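Local coordinates for foldase protein PrsA 2 (Bacillus anthracis, PDB 6VJ4) that catalyses the cis-trans isomerisation of peptidyl-prolyl bonds, assists the folding of secreted proteins after their export and is important for secretion of the protective antigen, at residues D48-V53 with D78-I83; K103-P108 with F159-M164; K111-L116 with G153-Y158; T165-T170 with Q185-Y190. All blocks are in the same frame, centred on the assembly; numbering follows the deposited sequence. Where two conformers were deposited one is given.

Interaction 1 of 4, residues D48-V53 with D78-I83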
# COMPACT_ATOMS: atom_id res chain seq x y z
N ASP A 48 -3.96 12.42 -24.45
CA ASP A 48 -3.24 11.22 -24.96
C ASP A 48 -4.06 9.96 -24.65
O ASP A 48 -4.09 9.07 -25.50
CB ASP A 48 -1.84 11.10 -24.34
CG ASP A 48 -0.90 12.26 -24.65
OD1 ASP A 48 -1.35 13.23 -25.30
OD2 ASP A 48 0.28 12.18 -24.24
N VAL A 49 -4.67 9.90 -23.46
CA VAL A 49 -5.49 8.72 -23.03
C VAL A 49 -6.71 8.61 -23.95
O VAL A 49 -6.95 7.50 -24.48
CB VAL A 49 -5.91 8.83 -21.55
CG1 VAL A 49 -6.94 7.76 -21.19
CG2 VAL A 49 -4.72 8.76 -20.60
N ASP A 50 -7.44 9.72 -24.12
CA ASP A 50 -8.67 9.74 -24.96
C ASP A 50 -8.32 9.36 -26.40
O ASP A 50 -9.11 8.63 -27.02
CB ASP A 50 -9.38 11.10 -24.87
CG ASP A 50 -9.92 11.42 -23.48
OD1 ASP A 50 -10.07 10.48 -22.67
OD2 ASP A 50 -10.20 12.61 -23.22
N LYS A 51 -7.17 9.82 -26.91
CA LYS A 51 -6.77 9.48 -28.30
C LYS A 51 -6.58 7.96 -28.42
O LYS A 51 -7.00 7.39 -29.45
CB LYS A 51 -5.50 10.23 -28.73
CG LYS A 51 -4.91 9.77 -30.06
CD LYS A 51 -3.93 10.74 -30.68
CE LYS A 51 -4.59 12.01 -31.19
NZ LYS A 51 -3.62 12.92 -31.84
N GLU A 52 -5.99 7.33 -27.40
CA GLU A 52 -5.75 5.86 -27.44
C GLU A 52 -7.11 5.16 -27.32
O GLU A 52 -7.28 4.10 -27.96
CB GLU A 52 -4.79 5.45 -26.32
CG GLU A 52 -4.29 4.02 -26.44
CD GLU A 52 -3.38 3.75 -27.63
OE1 GLU A 52 -2.93 4.72 -28.27
OE2 GLU A 52 -3.12 2.56 -27.92
N VAL A 53 -8.04 5.73 -26.55
CA VAL A 53 -9.41 5.14 -26.38
C VAL A 53 -10.14 5.21 -27.73
O VAL A 53 -10.76 4.20 -28.11
CB VAL A 53 -10.23 5.86 -25.29
CG1 VAL A 53 -11.71 5.53 -25.39
CG2 VAL A 53 -9.71 5.56 -23.89
N ASP A 78 -13.73 1.81 -17.04
CA ASP A 78 -12.72 0.79 -16.64
C ASP A 78 -11.64 0.73 -17.73
O ASP A 78 -10.45 0.80 -17.38
CB ASP A 78 -13.37 -0.58 -16.43
CG ASP A 78 -12.44 -1.65 -15.88
OD1 ASP A 78 -11.36 -1.28 -15.36
OD2 ASP A 78 -12.79 -2.84 -15.98
N PHE A 79 -12.07 0.64 -19.00
CA PHE A 79 -11.15 0.59 -20.17
C PHE A 79 -10.20 1.80 -20.14
O PHE A 79 -8.97 1.60 -20.18
CB PHE A 79 -11.97 0.50 -21.46
CG PHE A 79 -11.17 0.48 -22.74
CD1 PHE A 79 -10.35 -0.60 -23.04
CD2 PHE A 79 -11.29 1.50 -23.66
CE1 PHE A 79 -9.62 -0.63 -24.22
CE2 PHE A 79 -10.57 1.46 -24.85
CZ PHE A 79 -9.74 0.40 -25.12
N LYS A 80 -10.77 3.00 -20.04
CA LYS A 80 -9.97 4.26 -20.00
C LYS A 80 -8.92 4.17 -18.89
O LYS A 80 -7.74 4.48 -19.16
CB LYS A 80 -10.89 5.47 -19.80
CG LYS A 80 -10.18 6.82 -19.80
CD LYS A 80 -11.10 8.01 -19.63
CE LYS A 80 -10.33 9.32 -19.56
NZ LYS A 80 -11.23 10.49 -19.40
N ASN A 81 -9.33 3.76 -17.68
CA ASN A 81 -8.36 3.62 -16.56
C ASN A 81 -7.29 2.59 -16.91
O ASN A 81 -6.15 2.78 -16.45
CB ASN A 81 -9.04 3.26 -15.23
CG ASN A 81 -9.70 4.45 -14.56
OD1 ASN A 81 -9.47 5.59 -14.95
ND2 ASN A 81 -10.49 4.19 -13.54
N GLN A 82 -7.63 1.56 -17.69
CA GLN A 82 -6.62 0.53 -18.07
C GLN A 82 -5.67 1.12 -19.12
O GLN A 82 -4.47 0.76 -19.10
CB GLN A 82 -7.27 -0.76 -18.59
CG GLN A 82 -8.28 -1.40 -17.64
CD GLN A 82 -7.76 -1.72 -16.26
OE1 GLN A 82 -6.90 -1.04 -15.72
NE2 GLN A 82 -8.32 -2.76 -15.66
N ILE A 83 -6.19 1.97 -20.01
CA ILE A 83 -5.36 2.64 -21.05
C ILE A 83 -4.45 3.67 -20.35
O ILE A 83 -3.25 3.71 -20.69
CB ILE A 83 -6.24 3.28 -22.14
CG1 ILE A 83 -6.84 2.20 -23.05
CG2 ILE A 83 -5.46 4.32 -22.94
CD1 ILE A 83 -7.47 2.74 -24.33
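V49 and V53 on one helix face I83 and K80 on another, the axes of the two short segments passing 9.5 Å apart with 118° between their N-to-C directions. I83 reaches across with both of its branches. Its CG2 meets the side of E52, 3.6 Å from CB of that residue, while its CD1 comes 3.6 Å from V53 CG2. A beta-branched residue suits this place because it presents a short arm and a long one, each ending in a methyl, to two successive positions of the opposite helix. On its own helix, I83 lays CG1 over a face of the F79 ring near the rim, and F79 sends CE2 obliquely toward the backbone of V53, 4.2 Å from its CA. K80 closes the other flank. Its chain is extended throughout (chi1 -178°, and the later torsions equally straight), and its CG lies 3.6 Å from V49 CG1 as the two side chains cross at about a right angle. The aliphatic part of the lysine thus covers the valine, and its NZ emerges at D50 in a salt bridge, 3.5 Å from OD1. The carboxylate of E52 pairs instead with K86, one turn beyond I83. The contact is a plain helix-helix joint between helix 46-60 and helix 76-95 in the helical part of the protein. F64 of helix 64-70 meets the F79 ring edge-to-face, and Q82 binds E31 and Q35 of helix 28-41.

Interaction 2 of 4, residues K103-P108 with F159-M164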
# COMPACT_ATOMS: atom_id res chain seq x y z
N LYS A 103 25.09 2.43 -22.51
CA LYS A 103 26.55 2.15 -22.60
C LYS A 103 26.82 0.68 -22.25
O LYS A 103 27.69 0.11 -22.89
CB LYS A 103 27.36 3.04 -21.66
CG LYS A 103 27.37 4.52 -22.01
CD LYS A 103 28.31 5.33 -21.14
CE LYS A 103 28.22 6.82 -21.38
NZ LYS A 103 28.43 7.16 -22.81
N ASP A 104 26.09 0.10 -21.29
CA ASP A 104 26.31 -1.32 -20.88
C ASP A 104 25.93 -2.29 -22.01
O ASP A 104 26.32 -3.47 -21.90
CB ASP A 104 25.53 -1.69 -19.62
CG ASP A 104 26.04 -1.03 -18.36
OD1 ASP A 104 27.18 -0.50 -18.38
OD2 ASP A 104 25.28 -1.04 -17.35
N HIS A 105 25.17 -1.83 -23.00
CA HIS A 105 24.75 -2.69 -24.13
C HIS A 105 25.52 -2.31 -25.39
O HIS A 105 25.15 -2.78 -26.45
CB HIS A 105 23.23 -2.61 -24.33
CG HIS A 105 22.45 -3.28 -23.25
ND1 HIS A 105 22.34 -2.73 -21.98
CD2 HIS A 105 21.78 -4.45 -23.23
CE1 HIS A 105 21.62 -3.53 -21.23
NE2 HIS A 105 21.26 -4.59 -21.97
N TYR A 106 26.56 -1.48 -25.26
CA TYR A 106 27.39 -1.12 -26.44
C TYR A 106 28.43 -2.21 -26.60
O TYR A 106 29.52 -2.15 -26.00
CB TYR A 106 28.01 0.26 -26.28
CG TYR A 106 28.92 0.65 -27.41
CD1 TYR A 106 28.44 0.88 -28.69
CD2 TYR A 106 30.26 0.87 -27.18
CE1 TYR A 106 29.29 1.29 -29.71
CE2 TYR A 106 31.12 1.28 -28.19
CZ TYR A 106 30.63 1.48 -29.47
OH TYR A 106 31.50 1.87 -30.45
N LYS A 107 28.06 -3.22 -27.37
CA LYS A 107 28.92 -4.39 -27.65
C LYS A 107 28.67 -4.85 -29.07
O LYS A 107 27.59 -4.67 -29.63
CB LYS A 107 28.59 -5.54 -26.72
CG LYS A 107 28.67 -5.25 -25.24
CD LYS A 107 28.43 -6.49 -24.40
CE LYS A 107 28.29 -6.15 -22.94
NZ LYS A 107 28.01 -7.37 -22.13
N PRO A 108 29.67 -5.48 -29.70
CA PRO A 108 29.49 -6.01 -31.04
C PRO A 108 28.45 -7.13 -31.06
O PRO A 108 28.31 -7.84 -30.07
CB PRO A 108 30.85 -6.60 -31.42
CG PRO A 108 31.61 -6.72 -30.13
CD PRO A 108 30.99 -5.78 -29.12
N PHE A 159 23.39 -12.26 -32.55
CA PHE A 159 22.47 -11.60 -31.59
C PHE A 159 23.20 -10.43 -30.94
O PHE A 159 24.44 -10.41 -30.88
CB PHE A 159 21.95 -12.60 -30.56
CG PHE A 159 23.03 -13.32 -29.80
CD1 PHE A 159 23.55 -14.52 -30.29
CD2 PHE A 159 23.53 -12.82 -28.61
CE1 PHE A 159 24.55 -15.18 -29.60
CE2 PHE A 159 24.53 -13.49 -27.92
CZ PHE A 159 25.04 -14.67 -28.42
N HIS A 160 22.42 -9.46 -30.47
CA HIS A 160 23.00 -8.29 -29.78
C HIS A 160 23.00 -8.47 -28.27
O HIS A 160 22.27 -9.32 -27.73
CB HIS A 160 22.22 -7.02 -30.17
CG HIS A 160 22.44 -6.53 -31.56
ND1 HIS A 160 23.40 -5.57 -31.86
CD2 HIS A 160 21.83 -6.82 -32.73
CE1 HIS A 160 23.36 -5.30 -33.15
NE2 HIS A 160 22.42 -6.07 -33.71
N SER A 161 23.75 -7.62 -27.60
CA SER A 161 23.76 -7.56 -26.12
C SER A 161 22.31 -7.39 -25.64
O SER A 161 21.57 -6.56 -26.23
CB SER A 161 24.62 -6.39 -25.68
OG SER A 161 24.62 -6.26 -24.27
N GLY A 162 21.92 -8.13 -24.62
CA GLY A 162 20.55 -8.07 -24.08
C GLY A 162 19.65 -9.16 -24.62
O GLY A 162 18.58 -9.38 -24.03
N ALA A 163 20.09 -9.89 -25.66
CA ALA A 163 19.24 -10.94 -26.28
C ALA A 163 19.20 -12.22 -25.45
O ALA A 163 18.18 -12.91 -25.43
CB ALA A 163 19.75 -11.26 -27.66
N MSE A 164 20.34 -12.59 -24.87
CA MSE A 164 20.44 -13.81 -24.08
C MSE A 164 20.44 -13.43 -22.61
O MSE A 164 20.40 -12.24 -22.26
CB MSE A 164 21.71 -14.57 -24.43
CG MSE A 164 21.87 -14.94 -25.89
SE MSE A 164 20.52 -16.24 -26.44
CE MSE A 164 21.04 -18.02 -25.78
O HOH W 1 25.18 -5.88 -29.33
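The hydroxyl of S161 sits between the imidazole of H105 and the methylene chain of K107. The serine OG lies opposite its own N (chi1 178°), which places it 3.5 Å from H105 CD2 and 3.8 Å from K107 CD. It approaches the imidazole obliquely; the ring edge itself is directed at the following backbone, where CD2 lies 3.7 Å from S161 O and 3.9 Å from G162 CA, both close to the ring plane. G162 has a positive phi within the type II turn from H160 to A163, a conformation that suits glycine, and with no side chain it lets the imidazole edge come up to the chain. A water donates to K107 O (2.7 Å) and accepts from S161 N (2.8 Å), joining two backbones that make no direct hydrogen bond. The polar ends are held from outside: E169 takes both the hydroxyl of S161 and the ammonium of K107, while H105 ND1 bonds to D101 O and so fixes the rotation of the ring. The contact joins the stretch that follows helix 99-104 to the loop after strand 155-159, with helix 204-220 touching H105 through I211 and L215, and Y173 of helix 166-174 packing on K107 and S161.

Interaction 3 of 4, residues K111-L116 with G153-Y158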
# COMPACT_ATOMS: atom_id res chain seq x y z
N LYS A 111 28.01 -14.09 -32.89
CA LYS A 111 27.36 -15.34 -33.26
C LYS A 111 27.96 -16.42 -32.38
O LYS A 111 29.18 -16.41 -32.16
CB LYS A 111 27.55 -15.67 -34.74
CG LYS A 111 26.85 -16.93 -35.19
CD LYS A 111 26.89 -17.14 -36.67
CE LYS A 111 28.29 -17.30 -37.22
NZ LYS A 111 28.22 -17.79 -38.62
N ALA A 112 27.11 -17.27 -31.86
CA ALA A 112 27.61 -18.37 -31.01
C ALA A 112 26.76 -19.60 -31.21
O ALA A 112 25.59 -19.51 -31.66
CB ALA A 112 27.57 -17.98 -29.55
N SER A 113 27.34 -20.72 -30.85
CA SER A 113 26.57 -21.98 -30.75
C SER A 113 26.57 -22.40 -29.29
O SER A 113 27.48 -22.00 -28.54
CB SER A 113 27.14 -23.09 -31.60
OG SER A 113 27.13 -22.71 -32.97
N HIS A 114 25.60 -23.21 -28.88
CA HIS A 114 25.67 -23.71 -27.49
C HIS A 114 24.99 -25.07 -27.40
O HIS A 114 24.22 -25.46 -28.33
CB HIS A 114 25.04 -22.75 -26.47
CG HIS A 114 23.55 -22.72 -26.41
ND1 HIS A 114 22.86 -22.63 -25.20
CD2 HIS A 114 22.60 -22.77 -27.38
CE1 HIS A 114 21.55 -22.61 -25.45
NE2 HIS A 114 21.36 -22.72 -26.77
N ILE A 115 25.36 -25.76 -26.34
CA ILE A 115 24.70 -27.02 -25.92
C ILE A 115 24.17 -26.76 -24.51
O ILE A 115 24.99 -26.36 -23.66
CB ILE A 115 25.70 -28.18 -25.96
CG1 ILE A 115 26.24 -28.34 -27.38
CG2 ILE A 115 25.08 -29.45 -25.39
CD1 ILE A 115 27.38 -29.28 -27.49
N LEU A 116 22.87 -26.95 -24.32
CA LEU A 116 22.22 -26.75 -23.01
C LEU A 116 21.88 -28.10 -22.37
O LEU A 116 21.22 -28.92 -23.03
CB LEU A 116 20.96 -25.91 -23.20
CG LEU A 116 20.11 -25.74 -21.95
CD1 LEU A 116 20.89 -25.03 -20.85
CD2 LEU A 116 18.85 -24.95 -22.29
N GLY A 153 22.58 -27.58 -34.94
CA GLY A 153 23.90 -27.89 -34.37
C GLY A 153 24.26 -26.91 -33.26
O GLY A 153 25.47 -26.72 -32.96
N GLY A 154 23.25 -26.32 -32.63
CA GLY A 154 23.48 -25.39 -31.51
C GLY A 154 23.67 -23.95 -31.95
O GLY A 154 23.73 -23.09 -31.06
N ASP A 155 23.64 -23.67 -33.27
CA ASP A 155 23.85 -22.29 -33.77
C ASP A 155 22.68 -21.37 -33.36
O ASP A 155 21.52 -21.72 -33.63
CB ASP A 155 24.03 -22.29 -35.29
CG ASP A 155 24.19 -20.91 -35.90
OD1 ASP A 155 24.77 -20.02 -35.23
OD2 ASP A 155 23.70 -20.73 -37.04
N LEU A 156 23.00 -20.24 -32.73
CA LEU A 156 22.01 -19.24 -32.27
C LEU A 156 21.94 -18.10 -33.28
O LEU A 156 21.03 -17.27 -33.15
CB LEU A 156 22.47 -18.66 -30.92
CG LEU A 156 22.42 -19.64 -29.76
CD1 LEU A 156 23.26 -19.14 -28.59
CD2 LEU A 156 20.99 -19.88 -29.32
N GLY A 157 22.86 -18.10 -34.25
CA GLY A 157 22.97 -16.99 -35.21
C GLY A 157 23.53 -15.75 -34.51
O GLY A 157 23.94 -15.86 -33.35
N TYR A 158 23.56 -14.63 -35.22
CA TYR A 158 24.03 -13.36 -34.62
C TYR A 158 22.95 -12.77 -33.70
O TYR A 158 21.75 -12.77 -34.07
CB TYR A 158 24.40 -12.35 -35.70
CG TYR A 158 25.79 -12.58 -36.25
CD1 TYR A 158 26.89 -12.07 -35.57
CD2 TYR A 158 26.01 -13.32 -37.40
CE1 TYR A 158 28.18 -12.30 -36.02
CE2 TYR A 158 27.29 -13.53 -37.87
CZ TYR A 158 28.37 -13.01 -37.18
OH TYR A 158 29.64 -13.28 -37.58
O HOH W 2 29.84 -15.01 -39.61
O HOH W 3 27.41 -20.59 -34.42
O HOH W 4 27.23 -25.04 -34.21
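K111 lays its CB over the ring of Y158, 3.5 Å from the centroid and 5° off the ring normal, a CH-pi contact made by the lysine's aliphatic part. Along this antiparallel pair, L156 N donates to A112 O (2.9 Å), and H114 N donates to G154 O (2.9 Å) from above the carbonyl plane. Glycine suits G154, whose phi is 89°, because H114 O and the preceding carbonyl fill the place of a CB. With CG of H114 between its backbone N and carbonyl carbon (chi1 76°), the ring turns an edge to G154 O and sets CD2 3.8 Å from L156 CD2. Beyond this shell, D155 OD1 closes an Asx turn by accepting from G157 N (2.9 Å), above the carboxylate plane. One water donates to both S113 OG and D155 OD1; a second accepts from S113 OG and donates to G153 O. H114 is held by H191 at ND1 and D146 at NE2, and its pairing with H191 is consistent with the double-histidine motif of parvulins. Two main-chain bonds fix the start of an irregular edge strand, waters satisfy S113, and the buried G157 O finds no hydrogen-bond donor but meets the CA-H of K111 (CA to O 3.5 Å).

Interaction 4 of 4, residues T165-T170 with Q185-Y190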
# COMPACT_ATOMS: atom_id res chain seq x y z
N THR A 165 20.45 -14.44 -21.73
CA THR A 165 20.51 -14.19 -20.30
C THR A 165 21.86 -13.56 -19.97
O THR A 165 22.84 -13.83 -20.65
CB THR A 165 20.31 -15.47 -19.48
OG1 THR A 165 21.42 -16.33 -19.71
CG2 THR A 165 19.01 -16.18 -19.81
N PRO A 166 21.94 -12.68 -18.95
CA PRO A 166 23.20 -12.03 -18.58
C PRO A 166 24.31 -13.06 -18.32
O PRO A 166 25.43 -12.82 -18.72
CB PRO A 166 22.88 -11.26 -17.29
CG PRO A 166 21.37 -11.10 -17.28
CD PRO A 166 20.80 -12.21 -18.13
N GLU A 167 23.98 -14.17 -17.64
CA GLU A 167 24.99 -15.22 -17.36
C GLU A 167 25.57 -15.74 -18.68
O GLU A 167 26.80 -15.90 -18.79
CB GLU A 167 24.38 -16.39 -16.59
CG GLU A 167 23.91 -16.02 -15.19
CD GLU A 167 22.56 -15.34 -15.06
OE1 GLU A 167 21.85 -15.14 -16.07
OE2 GLU A 167 22.21 -15.01 -13.91
N PHE A 168 24.69 -16.01 -19.64
CA PHE A 168 25.16 -16.56 -20.93
C PHE A 168 25.99 -15.49 -21.66
O PHE A 168 27.07 -15.77 -22.15
CB PHE A 168 23.97 -16.91 -21.82
CG PHE A 168 24.35 -17.53 -23.13
CD1 PHE A 168 24.72 -16.74 -24.21
CD2 PHE A 168 24.28 -18.91 -23.31
CE1 PHE A 168 25.06 -17.32 -25.42
CE2 PHE A 168 24.61 -19.47 -24.53
CZ PHE A 168 25.02 -18.68 -25.58
N GLU A 169 25.45 -14.28 -21.67
CA GLU A 169 26.11 -13.16 -22.39
C GLU A 169 27.50 -12.90 -21.82
O GLU A 169 28.43 -12.68 -22.62
CB GLU A 169 25.26 -11.90 -22.29
CG GLU A 169 25.93 -10.71 -22.94
CD GLU A 169 25.04 -9.49 -23.13
OE1 GLU A 169 23.80 -9.65 -23.24
OE2 GLU A 169 25.60 -8.39 -23.14
N THR A 170 27.61 -12.87 -20.48
CA THR A 170 28.90 -12.57 -19.81
C THR A 170 29.95 -13.57 -20.27
O THR A 170 31.09 -13.17 -20.62
CB THR A 170 28.74 -12.53 -18.29
OG1 THR A 170 27.90 -11.41 -18.01
CG2 THR A 170 30.07 -12.40 -17.58
N GLN A 185 26.53 -21.71 -15.84
CA GLN A 185 25.20 -21.88 -15.22
C GLN A 185 24.32 -20.69 -15.57
O GLN A 185 24.82 -19.54 -15.57
CB GLN A 185 25.29 -22.02 -13.70
CG GLN A 185 23.98 -22.45 -13.09
CD GLN A 185 24.06 -22.54 -11.59
OE1 GLN A 185 24.72 -21.73 -10.94
NE2 GLN A 185 23.37 -23.52 -11.03
N SER A 186 23.09 -20.98 -15.96
CA SER A 186 22.07 -19.93 -16.20
C SER A 186 20.76 -20.45 -15.64
O SER A 186 20.67 -21.61 -15.23
CB SER A 186 21.96 -19.57 -17.66
OG SER A 186 21.06 -20.45 -18.30
N PRO A 187 19.69 -19.62 -15.58
CA PRO A 187 18.40 -20.10 -15.09
C PRO A 187 17.87 -21.26 -15.94
O PRO A 187 17.02 -21.98 -15.47
CB PRO A 187 17.50 -18.86 -15.18
CG PRO A 187 18.46 -17.69 -15.16
CD PRO A 187 19.69 -18.19 -15.89
N ASN A 188 18.39 -21.41 -17.16
CA ASN A 188 17.94 -22.46 -18.13
C ASN A 188 18.70 -23.78 -17.89
O ASN A 188 18.22 -24.84 -18.36
CB ASN A 188 18.14 -21.95 -19.56
CG ASN A 188 17.47 -20.61 -19.80
OD1 ASN A 188 18.05 -19.72 -20.42
ND2 ASN A 188 16.27 -20.45 -19.27
N GLY A 189 19.82 -23.75 -17.18
CA GLY A 189 20.60 -24.98 -16.93
C GLY A 189 22.09 -24.70 -17.10
O GLY A 189 22.52 -23.63 -16.67
N TYR A 190 22.83 -25.62 -17.72
CA TYR A 190 24.28 -25.39 -17.94
C TYR A 190 24.54 -25.35 -19.43
O TYR A 190 24.10 -26.27 -20.16
CB TYR A 190 25.14 -26.49 -17.31
CG TYR A 190 25.11 -26.46 -15.81
CD1 TYR A 190 25.99 -25.66 -15.09
CD2 TYR A 190 24.17 -27.20 -15.11
CE1 TYR A 190 25.94 -25.62 -13.71
CE2 TYR A 190 24.11 -27.16 -13.73
CZ TYR A 190 24.99 -26.36 -13.03
OH TYR A 190 24.93 -26.32 -11.67
O HOH W 5 20.62 -18.78 -20.49
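Similar torsions set the hydroxyls of T165 and S186: each stands between the backbone N and the carbonyl carbon (chi1 67° for T165, 85° for S186), and T165 OG1 comes 3.9 Å from S186 CB while each hydroxyl turns to its own backbone. T165 OG1 caps the helix by accepting from F168 N (3.3 Å), and S186 OG accepts from N188 N (3.1 Å) in an ST turn; it also bonds to H191. Threonine and serine suit these places because a hydroxyl one bond beyond CB is close enough to its own backbone to accept from an N-H two or three residues on. A water bridges the segments, 2.7 Å from T165 OG1 and donating to N188 OD1, while T165 CG2 lies 3.7 Å from that same amide oxygen. On the flank, E167 rests its CB 3.3 Å from Q185 O, and a bend at chi2 (81°) carries OE1 to 3.7 Å from P187 CD. An N-capped helix start here leans on a beta hairpin with a two-residue loop, P187 and N188, whose type I turn runs from S186 to G189. This helix sends F168 edge-to-face onto H114 and H191, an aromatic placement consistent with the active-site region of a parvulin domain.

Overall arrangement
Interaction 1 stands apart, 34 Å or more between centres from the other three, and is a helix-helix contact with an apolar middle and one salt bridge at its margin. The others form a connected group. Interaction 3, partly buried like interaction 1, is the one closed by direct backbone hydrogen bonds within the four-stranded sheet. Interactions 2 and 4 are surface contacts without direct hydrogen bonds, each bridged by water, and their polar groups turn largely to their own backbone or to outside partners. E169 ties 165-170 to G162 of interaction 2, while F168 packs on L156 of interaction 3. Strands 110-117 and 189-198, neighbours in the sheet, bring interactions 3 and 4 together, and interaction 3 is nested within the loop closed by interaction 2.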